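N-acetyltransferase domain-containing protein (Pyrococcus horikoshii, PDB 1WWZ) probably acts as a GNAT-family N-acetyltransferase, binding acetyl-coenzyme A as a presumed acetyl donor, although its acceptor substrate is not established. Local coordinates at residues His89-Asp94 with Asn134-Phe139; Asp2-Glu7 with Gly103-Ile108. One frame throughout, in Å; residues are numbered along the deposited sequence.

Contact 1 (His89-Asp94 with Asn134-Phe139). With ACO (acetyl coenzyme *a), chain C.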
loop_
_atom_site.group_PDB
_atom_site.type_symbol
_atom_site.label_atom_id
_atom_site.label_comp_id
_atom_site.label_asym_id
_atom_site.label_seq_id
_atom_site.Cartn_x
_atom_site.Cartn_y
_atom_site.Cartn_z
ATOM N N HIS A 89 -0.318 14.791 9.386
ATOM C CA HIS A 89 0.095 15.573 10.549
ATOM C C HIS A 89 1.238 14.951 11.335
ATOM O O HIS A 89 2.029 15.661 11.948
ATOM C CB HIS A 89 -1.083 15.788 11.500
ATOM C CG HIS A 89 -2.147 16.682 10.950
ATOM N ND1 HIS A 89 -1.881 17.945 10.471
ATOM C CD2 HIS A 89 -3.486 16.507 10.833
ATOM C CE1 HIS A 89 -3.010 18.512 10.083
ATOM N NE2 HIS A 89 -3.998 17.661 10.291
ATOM N N GLU A 90 1.304 13.627 11.331
ATOM C CA GLU A 90 2.351 12.925 12.055
ATOM C C GLU A 90 2.576 11.569 11.406
ATOM O O GLU A 90 1.674 11.013 10.791
ATOM C CB GLU A 90 1.965 12.757 13.525
ATOM C CG GLU A 90 3.127 12.275 14.372
ATOM C CD GLU A 90 4.384 13.079 14.106
ATOM O OE1 GLU A 90 4.460 14.235 14.571
ATOM O OE2 GLU A 90 5.290 12.563 13.413
ATOM N N PHE A 91 3.783 11.038 11.557
ATOM C CA PHE A 91 4.139 9.769 10.938
ATOM C C PHE A 91 5.402 9.292 11.639
ATOM O O PHE A 91 6.464 9.892 11.489
ATOM C CB PHE A 91 4.392 10.034 9.451
ATOM C CG PHE A 91 4.829 8.834 8.666
ATOM C CD1 PHE A 91 4.444 7.550 9.031
ATOM C CD2 PHE A 91 5.577 9.007 7.504
ATOM C CE1 PHE A 91 4.794 6.452 8.247
ATOM C CE2 PHE A 91 5.933 7.914 6.711
ATOM C CZ PHE A 91 5.539 6.637 7.084
ATOM N N VAL A 92 5.292 8.219 12.412
ATOM C CA VAL A 92 6.457 7.742 13.140
ATOM C C VAL A 92 6.383 6.261 13.479
ATOM O O VAL A 92 5.311 5.715 13.740
ATOM C CB VAL A 92 6.649 8.567 14.441
ATOM C CG1 VAL A 92 5.404 8.462 15.311
ATOM C CG2 VAL A 92 7.878 8.087 15.206
ATOM N N VAL A 93 7.542 5.619 13.466
ATOM C CA VAL A 93 7.637 4.203 13.776
ATOM C C VAL A 93 8.680 4.004 14.869
ATOM O O VAL A 93 9.722 4.656 14.858
ATOM C CB VAL A 93 8.049 3.399 12.528
ATOM C CG1 VAL A 93 8.323 1.952 12.905
ATOM C CG2 VAL A 93 6.950 3.476 11.478
ATOM N N ASP A 94 8.383 3.122 15.818
ATOM C CA ASP A 94 9.306 2.818 16.907
ATOM C C ASP A 94 10.689 2.564 16.318
ATOM O O ASP A 94 10.827 1.842 15.332
ATOM C CB ASP A 94 8.824 1.581 17.662
ATOM C CG ASP A 94 9.736 1.203 18.812
ATOM O OD1 ASP A 94 10.907 0.849 18.559
ATOM O OD2 ASP A 94 9.280 1.265 19.968
ATOM N N ASN A 134 13.233 11.306 1.642
ATOM C CA ASN A 134 13.546 10.319 0.608
ATOM C C ASN A 134 12.333 9.420 0.404
ATOM O O ASN A 134 11.933 9.143 -0.727
ATOM C CB ASN A 134 14.758 9.466 1.007
ATOM C CG ASN A 134 15.039 8.346 0.005
ATOM O OD1 ASN A 134 15.113 8.580 -1.204
ATOM N ND2 ASN A 134 15.203 7.130 0.508
ATOM N N LEU A 135 11.741 8.969 1.507
ATOM C CA LEU A 135 10.565 8.113 1.433
ATOM C C LEU A 135 9.422 8.840 0.724
ATOM O O LEU A 135 8.784 8.290 -0.172
ATOM C CB LEU A 135 10.122 7.686 2.838
ATOM C CG LEU A 135 8.846 6.836 2.925
ATOM C CD1 LEU A 135 8.948 5.637 1.981
ATOM C CD2 LEU A 135 8.638 6.374 4.362
ATOM N N TYR A 136 9.160 10.082 1.119
ATOM C CA TYR A 136 8.080 10.837 0.491
ATOM C C TYR A 136 8.273 11.032 -1.017
ATOM O O TYR A 136 7.319 10.913 -1.789
ATOM C CB TYR A 136 7.914 12.206 1.162
ATOM C CG TYR A 136 7.418 12.145 2.595
ATOM C CD1 TYR A 136 6.370 11.295 2.958
ATOM C CD2 TYR A 136 7.967 12.969 3.576
ATOM C CE1 TYR A 136 5.881 11.270 4.269
ATOM C CE2 TYR A 136 7.486 12.953 4.885
ATOM C CZ TYR A 136 6.442 12.102 5.223
ATOM O OH TYR A 136 5.956 12.096 6.514
ATOM N N GLU A 137 9.498 11.337 -1.438
ATOM C CA GLU A 137 9.764 11.550 -2.858
ATOM C C GLU A 137 9.552 10.269 -3.666
ATOM O O GLU A 137 9.114 10.314 -4.816
ATOM C CB GLU A 137 11.189 12.078 -3.067
ATOM C CG GLU A 137 11.462 13.397 -2.361
ATOM C CD GLU A 137 12.778 14.028 -2.777
ATOM O OE1 GLU A 137 13.795 13.306 -2.834
ATOM O OE2 GLU A 137 12.797 15.249 -3.041
ATOM N N LYS A 138 9.857 9.130 -3.058
ATOM C CA LYS A 138 9.677 7.843 -3.721
ATOM C C LYS A 138 8.203 7.590 -3.996
ATOM O O LYS A 138 7.847 6.801 -4.873
ATOM C CB LYS A 138 10.237 6.725 -2.850
ATOM C CG LYS A 138 11.743 6.687 -2.852
ATOM C CD LYS A 138 12.278 5.797 -1.755
ATOM C CE LYS A 138 13.722 5.439 -2.044
ATOM N NZ LYS A 138 13.941 4.009 -1.692
ATOM N N PHE A 139 7.347 8.262 -3.234
ATOM C CA PHE A 139 5.914 8.106 -3.398
ATOM C C PHE A 139 5.269 9.258 -4.150
ATOM O O PHE A 139 4.049 9.407 -4.145
ATOM C CB PHE A 139 5.257 7.908 -2.033
ATOM C CG PHE A 139 5.328 6.494 -1.547
ATOM C CD1 PHE A 139 4.306 5.595 -1.841
ATOM C CD2 PHE A 139 6.449 6.035 -0.863
ATOM C CE1 PHE A 139 4.398 4.257 -1.462
ATOM C CE2 PHE A 139 6.552 4.698 -0.479
ATOM C CZ PHE A 139 5.524 3.808 -0.780
HETATM N N1A ACO C . 17.625 7.046 4.935
HETATM C C2A ACO C . 17.341 6.811 3.652
HETATM N N3A ACO C . 16.151 6.359 3.156
HETATM C C4A ACO C . 15.189 6.143 4.156
HETATM C C5A ACO C . 15.407 6.354 5.503
HETATM C C6A ACO C . 16.721 6.835 5.901
HETATM N N6A ACO C . 17.037 7.053 7.182
HETATM N N7A ACO C . 14.266 6.036 6.231
HETATM C C8A ACO C . 13.404 5.659 5.326
HETATM N N9A ACO C . 13.891 5.700 4.023
HETATM C C1B ACO C . 13.231 5.353 2.776
HETATM C C2B ACO C . 13.800 4.108 2.075
HETATM O O2B ACO C . 13.540 4.264 0.665
HETATM C C3B ACO C . 13.057 2.952 2.796
HETATM O O3B ACO C . 13.017 1.851 1.868
HETATM P P3B ACO C . 14.088 0.657 1.753
HETATM O O7A ACO C . 15.362 1.354 1.382
HETATM O O8A ACO C . 13.591 -0.196 0.685
HETATM O O9A ACO C . 14.130 -0.006 3.076
HETATM C C4B ACO C . 11.682 3.529 3.004
HETATM O O4B ACO C . 11.890 4.969 2.947
HETATM C C5B ACO C . 11.077 3.301 4.372
HETATM O O5B ACO C . 11.196 1.970 4.845
HETATM P P1A ACO C . 10.416 1.563 6.168
HETATM O O1A ACO C . 11.138 0.447 6.777
HETATM O O2A ACO C . 8.961 1.335 5.804
HETATM O O3A ACO C . 10.734 2.874 7.101
HETATM P P2A ACO C . 10.248 3.142 8.544
HETATM O O4A ACO C . 11.494 3.367 9.303
HETATM O O5A ACO C . 9.380 2.001 8.943
HETATM O O6A ACO C . 9.389 4.438 8.491
HETATM C CBP ACO C . 9.683 6.830 9.153
HETATM C CCP ACO C . 9.901 5.783 8.086
HETATM C CDP ACO C . 10.162 8.191 8.545
HETATM C CEP ACO C . 8.189 6.881 9.544
HETATM C CAP ACO C . 10.541 6.421 10.411
HETATM O OAP ACO C . 11.921 6.411 10.051
HETATM C C9P ACO C . 10.411 7.353 11.644
HETATM O O9P ACO C . 9.592 7.134 12.527
HETATM N N8P ACO C . 11.252 8.436 11.685
HETATM C C7P ACO C . 11.266 9.440 12.778
HETATM C C6P ACO C . 10.047 10.384 12.780
HETATM C C5P ACO C . 9.928 11.181 11.505
HETATM O O5P ACO C . 10.926 11.767 11.012
HETATM N N4P ACO C . 8.747 11.270 10.913
HETATM C C3P ACO C . 8.240 11.940 9.711
HETATM C C2P ACO C . 8.000 13.390 10.143
HETATM S S1P ACO C . 7.297 14.297 8.661
HETATM C C ACO C . 5.805 14.248 8.997
HETATM O O ACO C . 5.206 13.715 10.043
HETATM C CH3 ACO C . 4.516 14.842 8.156
#
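F91 meets Y136 and L135 along one border of its ring, and these three buried residues account for all the surface hidden between strand residues 89-94 and helix residues 134-139. The hydroxyl of Y136 lies in the plane of the F91 ring, at its edge, with OH 3.3 Å from F91 CD2. The two aromatic side chains run past each other in opposite directions. L135 crosses F91 at about a right angle, bringing methyl CD2 to 3.9 Å from F91 CE2. With CG anti to the backbone N (chi1 178°) the F91 ring is carried toward helix 130-138, and its rotation about chi2 presents one face to acetyl-CoA: methyl CEP sits over the ring centre, 3.5 Å above the plane.

This is the cofactor cleft of the GNAT fold, in which the pantetheine arm runs beside the strand and pairs with it much as a further strand would. F91 O accepts ACO N4P at 2.7 Å (153°), and V93 N donates to ACO O9P with an N-H...O angle of 166°. F91 N points elsewhere: it bonds E90 OE2, approaching from above the carboxylate plane, and Y28 OH also bonds that oxygen.

At the thioester, Y136 OH is 3.3 Å from the carbonyl carbon C of ACO and has no hydrogen-bonding partner in the model, despite being buried. The sulfur S1P lies at the edge of the Y136 ring, and Y136 OH itself is 3.4 Å from ACO S1P, consistent with the general-acid tyrosine of related GNAT enzymes. At the adenosine end of the cofactor, L135 CD1 packs against ribose O4B, while N134 ND2 donates to adenine N3A at 2.9 Å.

Contact 2 (Asp2-Glu7 with Gly103-Ile108). With ACO (acetyl coenzyme *a), chain C.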
loop_
_atom_site.group_PDB
_atom_site.type_symbol
_atom_site.label_atom_id
_atom_site.label_comp_id
_atom_site.label_asym_id
_atom_site.label_seq_id
_atom_site.Cartn_x
_atom_site.Cartn_y
_atom_site.Cartn_z
ATOM N N ASP A 2 4.993 -13.046 13.031
ATOM C CA ASP A 2 4.112 -11.978 13.480
ATOM C C ASP A 2 3.637 -11.143 12.295
ATOM O O ASP A 2 4.429 -10.764 11.433
ATOM C CB ASP A 2 4.845 -11.077 14.471
ATOM C CG ASP A 2 5.444 -11.850 15.627
ATOM O OD1 ASP A 2 4.674 -12.440 16.414
ATOM O OD2 ASP A 2 6.686 -11.868 15.746
ATOM N N GLU A 3 2.339 -10.862 12.260
ATOM C CA GLU A 3 1.754 -10.056 11.197
ATOM C C GLU A 3 1.848 -8.581 11.542
ATOM O O GLU A 3 1.752 -8.197 12.707
ATOM C CB GLU A 3 0.271 -10.375 11.017
ATOM C CG GLU A 3 -0.069 -11.656 10.301
ATOM C CD GLU A 3 -1.571 -11.807 10.125
ATOM O OE1 GLU A 3 -2.171 -10.989 9.389
ATOM O OE2 GLU A 3 -2.150 -12.735 10.728
ATOM N N ILE A 4 2.032 -7.755 10.521
ATOM C CA ILE A 4 2.060 -6.318 10.720
ATOM C C ILE A 4 0.644 -5.936 10.330
ATOM O O ILE A 4 0.273 -6.034 9.162
ATOM C CB ILE A 4 3.053 -5.614 9.776
ATOM C CG1 ILE A 4 4.459 -6.174 9.994
ATOM C CG2 ILE A 4 3.032 -4.106 10.037
ATOM C CD1 ILE A 4 5.489 -5.640 9.024
ATOM N N LYS A 5 -0.156 -5.538 11.309
ATOM C CA LYS A 5 -1.538 -5.169 11.045
ATOM C C LYS A 5 -1.723 -3.660 11.053
ATOM O O LYS A 5 -1.289 -2.982 11.980
ATOM C CB LYS A 5 -2.461 -5.783 12.101
ATOM C CG LYS A 5 -2.311 -7.284 12.280
ATOM C CD LYS A 5 -3.254 -7.817 13.357
ATOM C CE LYS A 5 -2.982 -7.189 14.725
ATOM N NZ LYS A 5 -1.616 -7.498 15.246
ATOM N N ILE A 6 -2.363 -3.140 10.014
ATOM C CA ILE A 6 -2.635 -1.714 9.939
ATOM C C ILE A 6 -4.127 -1.541 10.198
ATOM O O ILE A 6 -4.955 -2.166 9.538
ATOM C CB ILE A 6 -2.300 -1.127 8.548
ATOM C CG1 ILE A 6 -0.840 -1.420 8.182
ATOM C CG2 ILE A 6 -2.549 0.376 8.554
ATOM C CD1 ILE A 6 0.176 -0.825 9.138
ATOM N N GLU A 7 -4.472 -0.704 11.168
ATOM C CA GLU A 7 -5.876 -0.477 11.487
ATOM C C GLU A 7 -6.143 0.927 12.004
ATOM O O GLU A 7 -5.238 1.606 12.483
ATOM C CB GLU A 7 -6.352 -1.508 12.517
ATOM C CG GLU A 7 -5.297 -1.907 13.540
ATOM C CD GLU A 7 -5.825 -2.891 14.574
ATOM O OE1 GLU A 7 -6.393 -2.442 15.594
ATOM O OE2 GLU A 7 -5.680 -4.115 14.358
ATOM N N GLY A 103 6.786 1.675 7.943
ATOM C CA GLY A 103 6.452 3.029 7.530
ATOM C C GLY A 103 5.825 3.029 6.151
ATOM O O GLY A 103 4.844 3.727 5.894
ATOM N N ARG A 104 6.399 2.230 5.254
ATOM C CA ARG A 104 5.892 2.122 3.897
ATOM C C ARG A 104 4.428 1.686 3.918
ATOM O O ARG A 104 3.606 2.233 3.191
ATOM C CB ARG A 104 6.728 1.107 3.111
ATOM C CG ARG A 104 6.345 0.954 1.653
ATOM C CD ARG A 104 7.136 -0.185 1.015
ATOM N NE ARG A 104 8.572 0.081 0.966
ATOM C CZ ARG A 104 9.157 0.888 0.087
ATOM N NH1 ARG A 104 8.432 1.519 -0.828
ATOM N NH2 ARG A 104 10.470 1.057 0.113
ATOM N N LYS A 105 4.104 0.702 4.754
ATOM C CA LYS A 105 2.728 0.211 4.843
ATOM C C LYS A 105 1.780 1.296 5.333
ATOM O O LYS A 105 0.663 1.444 4.828
ATOM C CB LYS A 105 2.646 -0.997 5.775
ATOM C CG LYS A 105 3.458 -2.196 5.308
ATOM C CD LYS A 105 3.297 -3.375 6.257
ATOM C CE LYS A 105 1.894 -3.958 6.192
ATOM N NZ LYS A 105 1.607 -4.527 4.846
ATOM N N LEU A 106 2.232 2.058 6.319
ATOM C CA LEU A 106 1.416 3.132 6.857
ATOM C C LEU A 106 1.207 4.225 5.815
ATOM O O LEU A 106 0.110 4.761 5.696
ATOM C CB LEU A 106 2.068 3.712 8.118
ATOM C CG LEU A 106 1.925 2.871 9.395
ATOM C CD1 LEU A 106 2.842 3.418 10.473
ATOM C CD2 LEU A 106 0.470 2.882 9.869
ATOM N N LEU A 107 2.254 4.548 5.053
ATOM C CA LEU A 107 2.142 5.595 4.039
ATOM C C LEU A 107 1.197 5.185 2.915
ATOM O O LEU A 107 0.382 5.987 2.456
ATOM C CB LEU A 107 3.525 5.954 3.483
ATOM C CG LEU A 107 3.610 7.152 2.527
ATOM C CD1 LEU A 107 2.956 8.382 3.158
ATOM C CD2 LEU A 107 5.072 7.436 2.203
ATOM N N ILE A 108 1.301 3.936 2.473
ATOM C CA ILE A 108 0.422 3.434 1.424
ATOM C C ILE A 108 -1.028 3.491 1.915
ATOM O O ILE A 108 -1.930 3.880 1.174
ATOM C CB ILE A 108 0.798 1.982 1.043
ATOM C CG1 ILE A 108 2.137 1.992 0.294
ATOM C CG2 ILE A 108 -0.304 1.349 0.194
ATOM C CD1 ILE A 108 2.702 0.603 -0.008
HETATM N N1A ACO C . 17.625 7.046 4.935
HETATM C C2A ACO C . 17.341 6.811 3.652
HETATM N N3A ACO C . 16.151 6.359 3.156
HETATM C C4A ACO C . 15.189 6.143 4.156
HETATM C C5A ACO C . 15.407 6.354 5.503
HETATM C C6A ACO C . 16.721 6.835 5.901
HETATM N N6A ACO C . 17.037 7.053 7.182
HETATM N N7A ACO C . 14.266 6.036 6.231
HETATM C C8A ACO C . 13.404 5.659 5.326
HETATM N N9A ACO C . 13.891 5.700 4.023
HETATM C C1B ACO C . 13.231 5.353 2.776
HETATM C C2B ACO C . 13.800 4.108 2.075
HETATM O O2B ACO C . 13.540 4.264 0.665
HETATM C C3B ACO C . 13.057 2.952 2.796
HETATM O O3B ACO C . 13.017 1.851 1.868
HETATM P P3B ACO C . 14.088 0.657 1.753
HETATM O O7A ACO C . 15.362 1.354 1.382
HETATM O O8A ACO C . 13.591 -0.196 0.685
HETATM O O9A ACO C . 14.130 -0.006 3.076
HETATM C C4B ACO C . 11.682 3.529 3.004
HETATM O O4B ACO C . 11.890 4.969 2.947
HETATM C C5B ACO C . 11.077 3.301 4.372
HETATM O O5B ACO C . 11.196 1.970 4.845
HETATM P P1A ACO C . 10.416 1.563 6.168
HETATM O O1A ACO C . 11.138 0.447 6.777
HETATM O O2A ACO C . 8.961 1.335 5.804
HETATM O O3A ACO C . 10.734 2.874 7.101
HETATM P P2A ACO C . 10.248 3.142 8.544
HETATM O O4A ACO C . 11.494 3.367 9.303
HETATM O O5A ACO C . 9.380 2.001 8.943
HETATM O O6A ACO C . 9.389 4.438 8.491
HETATM C CBP ACO C . 9.683 6.830 9.153
HETATM C CCP ACO C . 9.901 5.783 8.086
HETATM C CDP ACO C . 10.162 8.191 8.545
HETATM C CEP ACO C . 8.189 6.881 9.544
HETATM C CAP ACO C . 10.541 6.421 10.411
HETATM O OAP ACO C . 11.921 6.411 10.051
HETATM C C9P ACO C . 10.411 7.353 11.644
HETATM O O9P ACO C . 9.592 7.134 12.527
HETATM N N8P ACO C . 11.252 8.436 11.685
HETATM C C7P ACO C . 11.266 9.440 12.778
HETATM C C6P ACO C . 10.047 10.384 12.780
HETATM C C5P ACO C . 9.928 11.181 11.505
HETATM O O5P ACO C . 10.926 11.767 11.012
HETATM N N4P ACO C . 8.747 11.270 10.913
HETATM C C3P ACO C . 8.240 11.940 9.711
HETATM C C2P ACO C . 8.000 13.390 10.143
HETATM S S1P ACO C . 7.297 14.297 8.661
HETATM C C ACO C . 5.805 14.248 8.997
HETATM O O ACO C . 5.206 13.715 10.043
HETATM C CH3 ACO C . 4.516 14.842 8.156
#
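I4 and I6 lie against K105 and L106, joining the N-terminal segment and the strand it enters, outermost in this chain's GNAT sheet, to helix 102-115, which follows the pyrophosphate-binding loop. Both isoleucines send their CB toward the helix, whereas K5 and E7 point theirs away. The I6 and L106 side chains cross obliquely: I6 CD1 ends 3.8 Å from L106 CD2, and a bend at chi2 (-61°) puts that methyl also 4.2 Å from K105 CB. I6 thus rests on two successive helix residues.

K105 contributes its hydrocarbon portion. The chain is extended at chi2 and then folds at chi3 (69°) and again, in the same sense, at chi4, carrying CD to 3.9 Å from I4 CG2 and CE to 4.0 Å from I4 O. No hydrogen bond crosses between the segments, so the join rests on carbon packing. An alanine here would keep CB beside I6 but is likely to open a gap at I4, whose CB and CG2 would lose the lysine methylenes.

I102, on the same helix, also touches I4. The helix start serves the cofactor: G103 N donates to ACO O5A, and R104 N to ACO O2A at 2.8 Å, one bond to each phosphate of the diphosphate. Further out, R104 NH2 makes only a weak bond to ACO O8A, 3.4 Å long and bent to 130°.

In the fold
Contact 1 is core, its centre about 7 Å from the chain's centre and all its touching residues buried; contact 2, centred about 12 Å from the same point, is partly buried beside the strand outermost in this chain's sheet. Through different elements both reach one sheet, strand 83-93 of contact 1 leading in the chain into helix 102-115 of contact 2. Both border acetyl-CoA: contact 1 from thioester to adenosine, contact 2 at the diphosphate and, weakly through R104, the 3'-phosphate. A phenylalanine face and the edge and hydroxyl of a tyrosine meet the cofactor in contact 1; aliphatic branches and lysine methylenes fill contact 2. They touch: F91 CZ lies 3.2 Å from G103 O.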